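Local coordinates for protein purine nucleoside phosphorylase (Thermus thermophilus, PDB 1ODL) that probably catalyses the phosphate-dependent cleavage of purine nucleosides, releasing the free base and a ribose 1-phosphate, at residues Arg16-Gly21 with Val56-Gln61; Ala82-Arg87 with Gly193-Ala198; Ala94-Ala99 with Glu166-Ala171; Leu98-Leu103 with Ser203-Asp208; Gln107-Leu112 with Met180-Leu185. One frame throughout, in Å; residues are numbered along the deposited sequence.

Interaction 1: residues Arg16-Gly21 with Val56-Gln61. With SO4 (sulfate ion), chain G.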
# COMPACT_ATOMS: atom_id res chain seq x y z
N ARG A 16 -4.96 17.80 -33.88
CA ARG A 16 -6.17 17.70 -33.08
C ARG A 16 -6.76 16.32 -33.32
O ARG A 16 -7.07 15.96 -34.46
CB ARG A 16 -7.15 18.80 -33.50
CG ARG A 16 -6.54 20.20 -33.40
CD ARG A 16 -7.47 21.26 -33.95
NE ARG A 16 -7.02 22.60 -33.60
CZ ARG A 16 -5.96 23.20 -34.12
NH1 ARG A 16 -5.64 24.43 -33.73
NH2 ARG A 16 -5.23 22.60 -35.05
N VAL A 17 -6.94 15.57 -32.24
CA VAL A 17 -7.45 14.21 -32.31
C VAL A 17 -8.58 13.94 -31.32
O VAL A 17 -8.50 14.34 -30.16
CB VAL A 17 -6.31 13.21 -32.02
CG1 VAL A 17 -6.80 11.78 -32.17
CG2 VAL A 17 -5.14 13.49 -32.95
N LEU A 18 -9.63 13.26 -31.78
CA LEU A 18 -10.74 12.88 -30.90
C LEU A 18 -10.46 11.41 -30.60
O LEU A 18 -10.08 10.66 -31.50
CB LEU A 18 -12.10 13.00 -31.59
CG LEU A 18 -12.62 14.39 -31.97
CD1 LEU A 18 -14.12 14.28 -32.21
CD2 LEU A 18 -12.36 15.41 -30.88
N LEU A 19 -10.64 11.02 -29.34
CA LEU A 19 -10.36 9.65 -28.95
C LEU A 19 -11.55 8.83 -28.45
O LEU A 19 -11.82 8.77 -27.25
CB LEU A 19 -9.26 9.64 -27.88
CG LEU A 19 -7.90 10.24 -28.26
CD1 LEU A 19 -7.02 10.28 -27.03
CD2 LEU A 19 -7.25 9.41 -29.35
N PRO A 20 -12.29 8.20 -29.37
CA PRO A 20 -13.43 7.38 -28.94
C PRO A 20 -12.88 6.00 -28.58
O PRO A 20 -11.85 5.58 -29.13
CB PRO A 20 -14.31 7.34 -30.19
CG PRO A 20 -13.29 7.35 -31.31
CD PRO A 20 -12.30 8.40 -30.83
N GLY A 21 -13.53 5.29 -27.66
CA GLY A 21 -13.05 3.97 -27.29
C GLY A 21 -13.50 2.89 -28.26
O GLY A 21 -12.79 1.90 -28.48
N VAL A 56 -10.34 22.65 -40.68
CA VAL A 56 -9.23 22.30 -39.80
C VAL A 56 -9.08 20.78 -39.74
O VAL A 56 -10.06 20.06 -39.51
CB VAL A 56 -9.45 22.84 -38.38
CG1 VAL A 56 -8.21 22.58 -37.52
CG2 VAL A 56 -9.76 24.32 -38.43
N PRO A 57 -7.86 20.27 -39.95
CA PRO A 57 -7.67 18.82 -39.90
C PRO A 57 -7.94 18.25 -38.51
O PRO A 57 -7.50 18.79 -37.50
CB PRO A 57 -6.22 18.64 -40.36
CG PRO A 57 -5.58 19.93 -40.03
CD PRO A 57 -6.62 20.96 -40.36
N VAL A 58 -8.69 17.15 -38.46
CA VAL A 58 -9.01 16.51 -37.20
C VAL A 58 -8.98 15.00 -37.38
O VAL A 58 -9.57 14.47 -38.31
CB VAL A 58 -10.44 16.88 -36.70
CG1 VAL A 58 -10.72 16.19 -35.38
CG2 VAL A 58 -10.57 18.40 -36.56
N SER A 59 -8.29 14.31 -36.47
CA SER A 59 -8.21 12.86 -36.51
C SER A 59 -9.13 12.26 -35.44
O SER A 59 -9.33 12.85 -34.38
CB SER A 59 -6.77 12.38 -36.27
OG SER A 59 -5.92 12.62 -37.38
N VAL A 60 -9.69 11.09 -35.75
CA VAL A 60 -10.56 10.36 -34.83
C VAL A 60 -9.90 8.99 -34.69
O VAL A 60 -10.00 8.15 -35.59
CB VAL A 60 -11.98 10.18 -35.42
CG1 VAL A 60 -12.87 9.44 -34.42
CG2 VAL A 60 -12.57 11.54 -35.76
N GLN A 61 -9.23 8.76 -33.56
CA GLN A 61 -8.51 7.51 -33.32
C GLN A 61 -9.09 6.63 -32.23
O GLN A 61 -9.25 7.06 -31.09
CB GLN A 61 -7.05 7.82 -32.97
CG GLN A 61 -6.23 6.58 -32.58
CD GLN A 61 -6.03 5.62 -33.74
OE1 GLN A 61 -5.52 6.01 -34.80
NE2 GLN A 61 -6.42 4.37 -33.56
S SO4 G . -16.25 4.33 -24.96
O1 SO4 G . -16.28 4.88 -23.59
O2 SO4 G . -15.63 5.31 -25.87
O3 SO4 G . -17.64 4.07 -25.40
O4 SO4 G . -15.47 3.08 -24.97
O HOH W 1 -5.24 20.03 -36.32
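Arg16 and Val56 meet where two parallel strands, 16-19 and 56-61, run side by side in the central sheet of the phosphorylase fold. Start at Arg16 CB, which passes Pro57 O at 4.0 Å. With CG anti to the carbonyl carbon (chi1 -56°) and the chain extended as far as NE, CD runs beside Val56 CG1 at 3.9 Å, and the same methyl covers one face of the guanidinium. NE and NH1 are held from beyond the strands, by Val232 O and by the terminal carboxylate of Val235. NH2 reaches a water in the guanidinium plane at 2.9 Å, and that water donates to Pro57 O. A leucine here would probably leave the Val235 carboxylate without its mate and the water without its NH2 donor. Further along, Ser59 N bonds to Arg16 O, Leu18 N to Ser59 O and Gln61 N to Leu18 O, the usual parallel ladder. Leu18, Val58 and Val60 share the opposite face from Val17 and Ser59, and helix 214-232 packs on Leu18 and Val58. The Pro20 ring crosses Val60 at about a right angle, CG to Val60 CG1 3.8 Å, and Gly21 N donates to sulfate O2 at 2.8 Å.

Interaction 2: residues Ala82-Arg87 with Gly193-Ala198; sequences ARVLVR and GVRTGA. With SO4 (sulfate ion), chain G.
Leu85 and Arg195 are tied by one of four backbone hydrogen bonds that join strands 84-87 and 195-198 as parallel neighbours in the central sheet. Leu85 N reaches Arg195 O at 2.7 Å; Arg195 N to Arg83 O, Gly197 N to Leu85 O and Arg87 N to Gly197 O complete the ladder, the Gly197 N bond being the most bent at 139°.

The apolar contacts are modest. Leu85 crosses Val194 obliquely, CD1 to Val194 CG2 4.1 Å, with helix 67-80 behind both, and Arg87 CB meets Ala198 CB at 3.9 Å. On the other face Val86 CG1 lies against Gly197 O, while helices 131-143 and 214-232 close over Val86.

Charge gathers at both ends. Arg83 and Arg195 run side by side, their guanidinium planes 79° apart, and Arg83 NH1 comes within 3.7 Å of Arg195 NE. Arg83 has Glu15 at NE and Val235 O at NH2; Arg195 has Asp130. At the far end Arg87 stretches away from the strand pair, CG anti to the backbone N (chi1 166°). Its NH2 meets sulfate O1 nearly straight at 2.8 Å, and NH1 makes a longer bond of 3.3 Å to sulfate O2. Glu179 pairs with NE and Glu181 with NH2. A methionine in its place would probably strip the sulfate of both these bonds and leave the two glutamates without their cation. Arg25, Thr90, Gly21 N and Arg44 of the second subunit also grip the ion, which is consistent with a phosphate site beside the C-terminal end of strand 16-19 and shared between subunits.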
# COMPACT_ATOMS: atom_id res chain seq x y z
N ALA A 82 0.41 14.28 -32.47
CA ALA A 82 -0.80 14.77 -31.84
C ALA A 82 -0.41 15.81 -30.79
O ALA A 82 0.54 15.60 -30.04
CB ALA A 82 -1.56 13.61 -31.20
N ARG A 83 -1.15 16.92 -30.75
CA ARG A 83 -0.88 18.01 -29.81
C ARG A 83 -2.09 18.28 -28.89
O ARG A 83 -1.93 18.73 -27.76
CB ARG A 83 -0.52 19.28 -30.59
CG ARG A 83 -0.27 20.52 -29.73
CD ARG A 83 0.06 21.75 -30.59
NE ARG A 83 -1.12 22.28 -31.28
CZ ARG A 83 -2.07 23.02 -30.71
NH1 ARG A 83 -2.00 23.32 -29.41
NH2 ARG A 83 -3.10 23.44 -31.42
N VAL A 84 -3.28 18.01 -29.41
CA VAL A 84 -4.53 18.22 -28.68
C VAL A 84 -5.37 16.95 -28.80
O VAL A 84 -5.82 16.59 -29.89
CB VAL A 84 -5.33 19.39 -29.28
CG1 VAL A 84 -6.64 19.57 -28.53
CG2 VAL A 84 -4.51 20.66 -29.24
N LEU A 85 -5.58 16.27 -27.68
CA LEU A 85 -6.32 15.03 -27.69
C LEU A 85 -7.52 15.04 -26.74
O LEU A 85 -7.35 15.19 -25.53
CB LEU A 85 -5.38 13.87 -27.33
CG LEU A 85 -4.13 13.73 -28.22
CD1 LEU A 85 -3.05 14.70 -27.76
CD2 LEU A 85 -3.60 12.30 -28.13
N VAL A 86 -8.72 14.88 -27.29
CA VAL A 86 -9.93 14.89 -26.49
C VAL A 86 -10.70 13.58 -26.57
O VAL A 86 -11.13 13.17 -27.66
CB VAL A 86 -10.88 16.03 -26.90
CG1 VAL A 86 -12.13 15.98 -26.05
CG2 VAL A 86 -10.19 17.37 -26.76
N ARG A 87 -10.89 12.93 -25.43
CA ARG A 87 -11.63 11.69 -25.41
C ARG A 87 -13.12 11.97 -25.51
O ARG A 87 -13.65 12.85 -24.83
CB ARG A 87 -11.34 10.90 -24.12
CG ARG A 87 -12.32 9.75 -23.86
CD ARG A 87 -11.86 8.82 -22.73
NE ARG A 87 -13.00 8.13 -22.13
CZ ARG A 87 -13.71 7.18 -22.73
NH1 ARG A 87 -13.41 6.77 -23.96
NH2 ARG A 87 -14.77 6.66 -22.11
N GLY A 193 3.68 16.57 -22.40
CA GLY A 193 3.56 17.96 -22.79
C GLY A 193 2.55 18.26 -23.87
O GLY A 193 2.80 19.12 -24.73
N VAL A 194 1.42 17.57 -23.86
CA VAL A 194 0.38 17.81 -24.85
C VAL A 194 -0.92 18.19 -24.13
O VAL A 194 -1.04 18.03 -22.92
CB VAL A 194 0.15 16.58 -25.76
CG1 VAL A 194 1.40 16.33 -26.59
CG2 VAL A 194 -0.18 15.35 -24.93
N ARG A 195 -1.88 18.72 -24.88
CA ARG A 195 -3.16 19.14 -24.31
C ARG A 195 -4.19 18.04 -24.45
O ARG A 195 -4.37 17.48 -25.53
CB ARG A 195 -3.66 20.40 -25.00
CG ARG A 195 -2.72 21.59 -24.93
CD ARG A 195 -3.28 22.73 -25.75
NE ARG A 195 -2.41 23.90 -25.76
CZ ARG A 195 -2.35 24.80 -24.79
NH1 ARG A 195 -3.13 24.68 -23.72
NH2 ARG A 195 -1.51 25.82 -24.88
N THR A 196 -4.89 17.75 -23.36
CA THR A 196 -5.90 16.71 -23.38
C THR A 196 -7.18 17.15 -22.68
O THR A 196 -7.20 18.14 -21.94
CB THR A 196 -5.37 15.41 -22.71
OG1 THR A 196 -5.15 15.62 -21.31
CG2 THR A 196 -4.06 14.99 -23.35
N GLY A 197 -8.24 16.41 -22.93
CA GLY A 197 -9.52 16.70 -22.33
C GLY A 197 -10.43 15.52 -22.58
O GLY A 197 -10.11 14.64 -23.39
N ALA A 198 -11.56 15.48 -21.90
CA ALA A 198 -12.51 14.39 -22.06
C ALA A 198 -13.92 14.87 -21.80
O ALA A 198 -14.18 15.64 -20.88
CB ALA A 198 -12.17 13.23 -21.12
S SO4 G . -16.25 4.33 -24.96
O1 SO4 G . -16.28 4.88 -23.59
O2 SO4 G . -15.63 5.31 -25.87
O3 SO4 G . -17.64 4.07 -25.40
O4 SO4 G . -15.47 3.08 -24.97

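Interaction 3: residues Ala94-Ala99 with Glu166-Ala171; sequences ASSDLA and EARAWA
Arg168 reaches from helix 164-171 over the start of the loop that follows strand 84-93, one face of its guanidinium turned to Ala94 O and Ser95 CA, both toward the rim of the group. CG is anti to the carbonyl carbon (chi1 -63°) and the chain runs extended to NE, which carries the aliphatic part past the Ala94 carbonyl; CG sits 3.3 Å from Ala94 O. At the tip, NH2 donates to Ser96 OG at 2.9 Å, with the hydroxyl oxygen close to the guanidinium plane. NH1 turns back to a weak bond with Pro164 O of its own helix.

Nearer the core the contact is made of small groups. Ala94 CB faces Ala167 O at 3.6 Å and Ala171 CB at 4.1 Å, and Ser95 CB also touches the Ala171 methyl. Phe178 packs on both Ala94 and Ala167, joining loop and helix to strand 175-179. Ser95 opens a type I turn to Leu98.

Just one hydrogen bond crosses here, between an arginine and a neutral hydroxyl; Asp97 OD1 of the same loop is taken up by Ser95 OG. Both Arg168 and Ser96 also touch a crystal neighbour, so this outer polar link may depend partly on the lattice, whereas Ala94 and Ala167 are buried.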
# COMPACT_ATOMS: atom_id res chain seq x y z
N ALA A 94 -22.81 7.23 -11.60
CA ALA A 94 -22.51 6.76 -10.25
C ALA A 94 -23.66 6.96 -9.26
O ALA A 94 -23.63 6.43 -8.14
CB ALA A 94 -21.25 7.45 -9.74
N SER A 95 -24.66 7.73 -9.66
CA SER A 95 -25.82 7.98 -8.80
C SER A 95 -27.09 8.00 -9.64
O SER A 95 -27.03 8.17 -10.87
CB SER A 95 -25.63 9.30 -8.06
OG SER A 95 -25.13 10.30 -8.94
N SER A 96 -28.24 7.82 -8.99
CA SER A 96 -29.52 7.81 -9.70
C SER A 96 -29.96 9.14 -10.31
O SER A 96 -30.93 9.17 -11.06
CB SER A 96 -30.64 7.31 -8.77
OG SER A 96 -30.44 5.96 -8.38
N ASP A 97 -29.25 10.23 -10.01
CA ASP A 97 -29.63 11.54 -10.55
C ASP A 97 -29.12 11.90 -11.95
O ASP A 97 -29.68 12.79 -12.59
CB ASP A 97 -29.19 12.64 -9.58
CG ASP A 97 -27.70 12.66 -9.37
OD1 ASP A 97 -27.18 11.67 -8.81
OD2 ASP A 97 -27.05 13.66 -9.77
N LEU A 98 -28.07 11.24 -12.41
CA LEU A 98 -27.53 11.51 -13.75
C LEU A 98 -28.28 10.63 -14.74
O LEU A 98 -28.24 9.41 -14.63
CB LEU A 98 -26.05 11.15 -13.82
CG LEU A 98 -24.98 12.24 -13.69
CD1 LEU A 98 -23.62 11.58 -13.75
CD2 LEU A 98 -25.12 13.25 -14.81
N ALA A 99 -28.96 11.25 -15.70
CA ALA A 99 -29.73 10.50 -16.69
C ALA A 99 -28.93 10.23 -17.96
O ALA A 99 -28.10 11.04 -18.37
CB ALA A 99 -31.01 11.24 -17.02
N GLU A 166 -20.98 0.47 -4.43
CA GLU A 166 -19.65 1.07 -4.43
C GLU A 166 -19.64 2.35 -5.27
O GLU A 166 -19.03 3.34 -4.89
CB GLU A 166 -18.62 0.08 -5.00
CG GLU A 166 -18.56 -1.23 -4.23
CD GLU A 166 -17.55 -2.19 -4.82
OE1 GLU A 166 -17.47 -2.29 -6.06
OE2 GLU A 166 -16.84 -2.87 -4.04
N ALA A 167 -20.32 2.31 -6.41
CA ALA A 167 -20.39 3.47 -7.30
C ALA A 167 -21.01 4.65 -6.57
O ALA A 167 -20.51 5.78 -6.65
CB ALA A 167 -21.22 3.13 -8.53
N ARG A 168 -22.09 4.38 -5.85
CA ARG A 168 -22.78 5.43 -5.11
C ARG A 168 -21.94 5.95 -3.95
O ARG A 168 -22.00 7.14 -3.62
CB ARG A 168 -24.13 4.91 -4.62
CG ARG A 168 -25.02 4.56 -5.80
CD ARG A 168 -26.47 4.32 -5.43
NE ARG A 168 -27.33 4.61 -6.57
CZ ARG A 168 -27.24 3.99 -7.75
NH1 ARG A 168 -26.34 3.03 -7.94
NH2 ARG A 168 -28.05 4.35 -8.74
N ALA A 169 -21.16 5.08 -3.34
CA ALA A 169 -20.29 5.52 -2.25
C ALA A 169 -19.33 6.57 -2.83
O ALA A 169 -19.07 7.60 -2.20
CB ALA A 169 -19.51 4.33 -1.68
N TRP A 170 -18.82 6.31 -4.04
CA TRP A 170 -17.89 7.23 -4.70
C TRP A 170 -18.57 8.54 -5.10
O TRP A 170 -17.92 9.59 -5.16
CB TRP A 170 -17.29 6.60 -5.96
CG TRP A 170 -16.12 5.72 -5.68
CD1 TRP A 170 -16.09 4.35 -5.70
CD2 TRP A 170 -14.79 6.14 -5.35
NE1 TRP A 170 -14.83 3.90 -5.41
CE2 TRP A 170 -14.01 4.98 -5.19
CE3 TRP A 170 -14.19 7.39 -5.17
CZ2 TRP A 170 -12.65 5.03 -4.86
CZ3 TRP A 170 -12.84 7.44 -4.85
CH2 TRP A 170 -12.09 6.27 -4.69
N ALA A 171 -19.86 8.47 -5.38
CA ALA A 171 -20.62 9.67 -5.76
C ALA A 171 -20.61 10.67 -4.61
O ALA A 171 -20.66 11.88 -4.83
CB ALA A 171 -22.06 9.29 -6.11

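Interaction 4: residues Leu98-Leu103 with Ser203-Asp208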
# COMPACT_ATOMS: atom_id res chain seq x y z
N LEU A 98 -28.07 11.24 -12.41
CA LEU A 98 -27.53 11.51 -13.75
C LEU A 98 -28.28 10.63 -14.74
O LEU A 98 -28.24 9.41 -14.63
CB LEU A 98 -26.05 11.15 -13.82
CG LEU A 98 -24.98 12.24 -13.69
CD1 LEU A 98 -23.62 11.58 -13.75
CD2 LEU A 98 -25.12 13.25 -14.81
N ALA A 99 -28.96 11.25 -15.70
CA ALA A 99 -29.73 10.50 -16.69
C ALA A 99 -28.93 10.23 -17.96
O ALA A 99 -28.10 11.04 -18.37
CB ALA A 99 -31.01 11.24 -17.02
N PRO A 100 -29.19 9.08 -18.61
CA PRO A 100 -28.49 8.72 -19.85
C PRO A 100 -28.68 9.80 -20.91
O PRO A 100 -29.76 10.39 -21.01
CB PRO A 100 -29.14 7.39 -20.24
CG PRO A 100 -30.53 7.54 -19.71
CD PRO A 100 -30.27 8.13 -18.33
N GLY A 101 -27.64 10.05 -21.69
CA GLY A 101 -27.71 11.08 -22.71
C GLY A 101 -27.07 12.37 -22.24
O GLY A 101 -26.60 13.17 -23.05
N GLU A 102 -27.03 12.58 -20.93
CA GLU A 102 -26.42 13.79 -20.38
C GLU A 102 -24.92 13.83 -20.66
O GLU A 102 -24.26 12.79 -20.70
CB GLU A 102 -26.67 13.87 -18.87
CG GLU A 102 -25.93 15.02 -18.18
CD GLU A 102 -26.86 16.00 -17.49
OE1 GLU A 102 -27.66 15.57 -16.63
OE2 GLU A 102 -26.79 17.21 -17.82
N LEU A 103 -24.38 15.03 -20.87
CA LEU A 103 -22.96 15.21 -21.15
C LEU A 103 -22.18 15.54 -19.88
O LEU A 103 -22.69 16.20 -18.97
CB LEU A 103 -22.74 16.34 -22.15
CG LEU A 103 -23.51 16.37 -23.47
CD1 LEU A 103 -23.08 17.59 -24.27
CD2 LEU A 103 -23.25 15.10 -24.26
N SER A 203 -24.38 6.58 -20.72
CA SER A 203 -25.07 5.55 -21.47
C SER A 203 -25.92 4.65 -20.57
O SER A 203 -26.69 3.83 -21.06
CB SER A 203 -24.07 4.70 -22.25
OG SER A 203 -23.07 4.18 -21.38
N ASN A 204 -25.77 4.81 -19.26
CA ASN A 204 -26.52 4.00 -18.30
C ASN A 204 -26.19 4.36 -16.86
O ASN A 204 -25.14 4.95 -16.57
CB ASN A 204 -26.17 2.53 -18.50
CG ASN A 204 -24.69 2.25 -18.29
OD1 ASN A 204 -23.86 2.71 -19.08
ND2 ASN A 204 -24.36 1.52 -17.24
N ARG A 205 -27.09 4.01 -15.95
CA ARG A 205 -26.86 4.25 -14.53
C ARG A 205 -26.25 2.93 -14.07
O ARG A 205 -26.91 1.90 -14.09
CB ARG A 205 -28.19 4.51 -13.80
CG ARG A 205 -29.05 5.63 -14.38
CD ARG A 205 -30.30 5.84 -13.53
NE ARG A 205 -31.41 6.42 -14.28
CZ ARG A 205 -31.47 7.69 -14.69
NH1 ARG A 205 -30.47 8.51 -14.44
NH2 ARG A 205 -32.52 8.12 -15.37
N ILE A 206 -24.98 2.96 -13.66
CA ILE A 206 -24.30 1.75 -13.22
C ILE A 206 -25.17 0.69 -12.55
O ILE A 206 -25.95 0.99 -11.64
CB ILE A 206 -23.12 2.08 -12.28
CG1 ILE A 206 -21.99 2.72 -13.09
CG2 ILE A 206 -22.62 0.83 -11.56
CD1 ILE A 206 -20.74 2.99 -12.30
N GLY A 207 -25.03 -0.54 -13.03
CA GLY A 207 -25.79 -1.67 -12.50
C GLY A 207 -26.77 -2.23 -13.52
O GLY A 207 -27.31 -3.32 -13.34
N ASP A 208 -27.00 -1.48 -14.59
CA ASP A 208 -27.94 -1.89 -15.62
C ASP A 208 -27.40 -3.02 -16.49
O ASP A 208 -26.23 -3.02 -16.87
CB ASP A 208 -28.29 -0.70 -16.53
CG ASP A 208 -28.87 0.46 -15.76
OD1 ASP A 208 -29.66 0.22 -14.82
OD2 ASP A 208 -28.54 1.62 -16.10
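Ser203 and Pro100 bring the end of strand 195-205 against a type II turn, Ala99 to Glu102, that leads into strand 103-106. Pro100 CB points at the strand and stops 4.2 Å from Ser203 C. The side chain of Ser203 faces away from the turn, and its OG donates to Asn204 OD1 at 2.8 Å in the carbonyl plane. Just before them, Val202 makes the backbone bonds to Gly101 and Glu102 that begin the antiparallel pairing of this turn with strand 195-205.

Asn204 also points away, and its side chain touches Leu211; only its backbone lies by the Pro100 ring. Arg205 does the reaching. With CG anti to the carbonyl carbon (chi1 -54°) and an extended chain to NE, its guanidinium comes to the Leu98-Pro100 backbone. Pro100 CD sits over one face near the rim, 3.7 Å from Arg205 NH2, and Ala99 CB is 3.8 Å from both terminal nitrogens. Leu98 O lies at the edge beside NH1, but too close as modelled for any bond there to be trusted.

Ile206 then leaves the contact to pack on Phe178, and the chain makes a second type II turn, Arg205 to Asp208, with Gly207 at a positive phi. Asp208, although poorly ordered, takes a hydrogen bond at OD2 from Arg205 N at 2.8 Å.

Interaction 5: residues Gln107-Leu112 with Met180-Leu185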
# COMPACT_ATOMS: atom_id res chain seq x y z
N GLN A 107 -13.67 17.28 -15.38
CA GLN A 107 -12.79 18.25 -14.73
C GLN A 107 -11.58 17.51 -14.16
O GLN A 107 -10.51 18.09 -13.96
CB GLN A 107 -13.55 18.95 -13.60
CG GLN A 107 -12.68 19.74 -12.65
CD GLN A 107 -13.47 20.27 -11.46
OE1 GLN A 107 -14.46 19.66 -11.06
NE2 GLN A 107 -13.02 21.38 -10.88
N GLY A 108 -11.78 16.22 -13.88
CA GLY A 108 -10.72 15.39 -13.33
C GLY A 108 -11.09 13.92 -13.42
O GLY A 108 -12.23 13.58 -13.76
N ALA A 109 -10.14 13.04 -13.12
CA ALA A 109 -10.38 11.61 -13.18
C ALA A 109 -9.74 10.86 -12.02
O ALA A 109 -8.52 10.80 -11.92
CB ALA A 109 -9.85 11.05 -14.51
N VAL A 110 -10.56 10.29 -11.14
CA VAL A 110 -10.05 9.52 -10.01
C VAL A 110 -9.32 8.33 -10.63
O VAL A 110 -9.91 7.56 -11.40
CB VAL A 110 -11.20 9.05 -9.08
CG1 VAL A 110 -10.66 8.17 -7.96
CG2 VAL A 110 -11.89 10.26 -8.50
N PRO A 111 -8.03 8.17 -10.33
CA PRO A 111 -7.20 7.08 -10.86
C PRO A 111 -7.38 5.72 -10.18
O PRO A 111 -6.58 5.35 -9.32
CB PRO A 111 -5.79 7.62 -10.70
CG PRO A 111 -5.88 8.37 -9.40
CD PRO A 111 -7.21 9.09 -9.49
N LEU A 112 -8.41 4.98 -10.56
CA LEU A 112 -8.63 3.67 -9.97
C LEU A 112 -8.05 2.60 -10.89
O LEU A 112 -8.38 1.42 -10.77
CB LEU A 112 -10.13 3.42 -9.75
CG LEU A 112 -10.89 4.45 -8.91
CD1 LEU A 112 -12.36 4.04 -8.78
CD2 LEU A 112 -10.27 4.56 -7.52
N MET A 180 -13.34 4.13 -18.47
CA MET A 180 -12.09 3.38 -18.42
C MET A 180 -10.89 3.92 -19.19
O MET A 180 -10.08 3.14 -19.70
CB MET A 180 -12.37 1.95 -18.90
CG MET A 180 -13.52 1.27 -18.14
SD MET A 180 -13.96 -0.36 -18.80
CE MET A 180 -12.44 -1.26 -18.55
N GLU A 181 -10.73 5.24 -19.27
CA GLU A 181 -9.62 5.77 -20.05
C GLU A 181 -9.06 7.12 -19.62
O GLU A 181 -7.86 7.37 -19.77
CB GLU A 181 -10.03 5.89 -21.53
CG GLU A 181 -10.29 4.59 -22.26
CD GLU A 181 -11.69 4.03 -22.05
OE1 GLU A 181 -11.94 2.88 -22.48
OE2 GLU A 181 -12.53 4.74 -21.47
N ALA A 182 -9.93 7.99 -19.11
CA ALA A 182 -9.54 9.35 -18.74
C ALA A 182 -8.28 9.57 -17.92
O ALA A 182 -7.41 10.36 -18.32
CB ALA A 182 -10.73 10.05 -18.07
N SER A 183 -8.16 8.90 -16.79
CA SER A 183 -7.00 9.09 -15.93
C SER A 183 -5.67 9.00 -16.68
O SER A 183 -4.82 9.89 -16.53
CB SER A 183 -7.03 8.09 -14.76
OG SER A 183 -7.06 6.75 -15.22
N ALA A 184 -5.50 7.97 -17.50
CA ALA A 184 -4.25 7.78 -18.24
C ALA A 184 -4.01 8.87 -19.28
O ALA A 184 -2.87 9.29 -19.51
CB ALA A 184 -4.22 6.40 -18.91
N LEU A 185 -5.08 9.31 -19.93
CA LEU A 185 -4.99 10.36 -20.94
C LEU A 185 -4.49 11.65 -20.31
O LEU A 185 -3.60 12.30 -20.85
CB LEU A 185 -6.36 10.58 -21.58
CG LEU A 185 -6.54 11.78 -22.51
CD1 LEU A 185 -5.62 11.70 -23.74
CD2 LEU A 185 -8.00 11.83 -22.93
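Ala109 of strand 108-112 points its methyl at the first turn of helix 182-192, a strand-on-helix contact in the buried middle of the phosphorylase fold. The methyl lies 3.8 Å from Ala182 CB and 3.6 Å from Ser183 N, so it rests on the peptide joining these two residues. That N-H is already used, donating to Ser155 OG of the neighbouring strand 152-156.

Ser183 has the telling rotamer. Its OG stands between the backbone N and the carbonyl carbon (chi1 58°), from where it bonds to Asp113, the residue after Leu112, while CB lies 4.1 Å from Ala109 CB. No hydrogen bond runs directly between the two segments; the serine hydroxyl ties the helix to the chain beyond them.

Glu181 occupies the N-cap position. One carboxylate oxygen, OE1, takes Gly66 N, and OE2 forms a salt bridge with Arg87, linking this helix start to the sulfate site. On the strand, Pro111 is the centre of an inverse gamma turn with a weak Leu112 N to Val110 O bond, and its ring packs on Tyr125 of the third subunit. On the helix side, Pro111 CA meets Ser183 CB at 4.0 Å.

Interactions 1 and 2 are ladders of the same central sheet: strands 16-19 and 84-93 are neighbours in it, and Leu19 N reaches Val86 O. Both also end at the sulfate. Interaction 5, also buried, has no hydrogen bond directly across and relies on close methyl packing; it joins interaction 2 through the Glu181-Arg87 salt bridge and Leu185. Interactions 3 and 4 lie on the other side of the chain's centre from interaction 1, share Leu98 and Ala99, and are only partly buried. In each an arginine reaches from a regular element to the loop, in interaction 3 to a serine hydroxyl, in interaction 4 to backbone, with alanines or a proline packing alongside. Trp170 links interaction 3 to interaction 5 by resting on Val110 and Leu112.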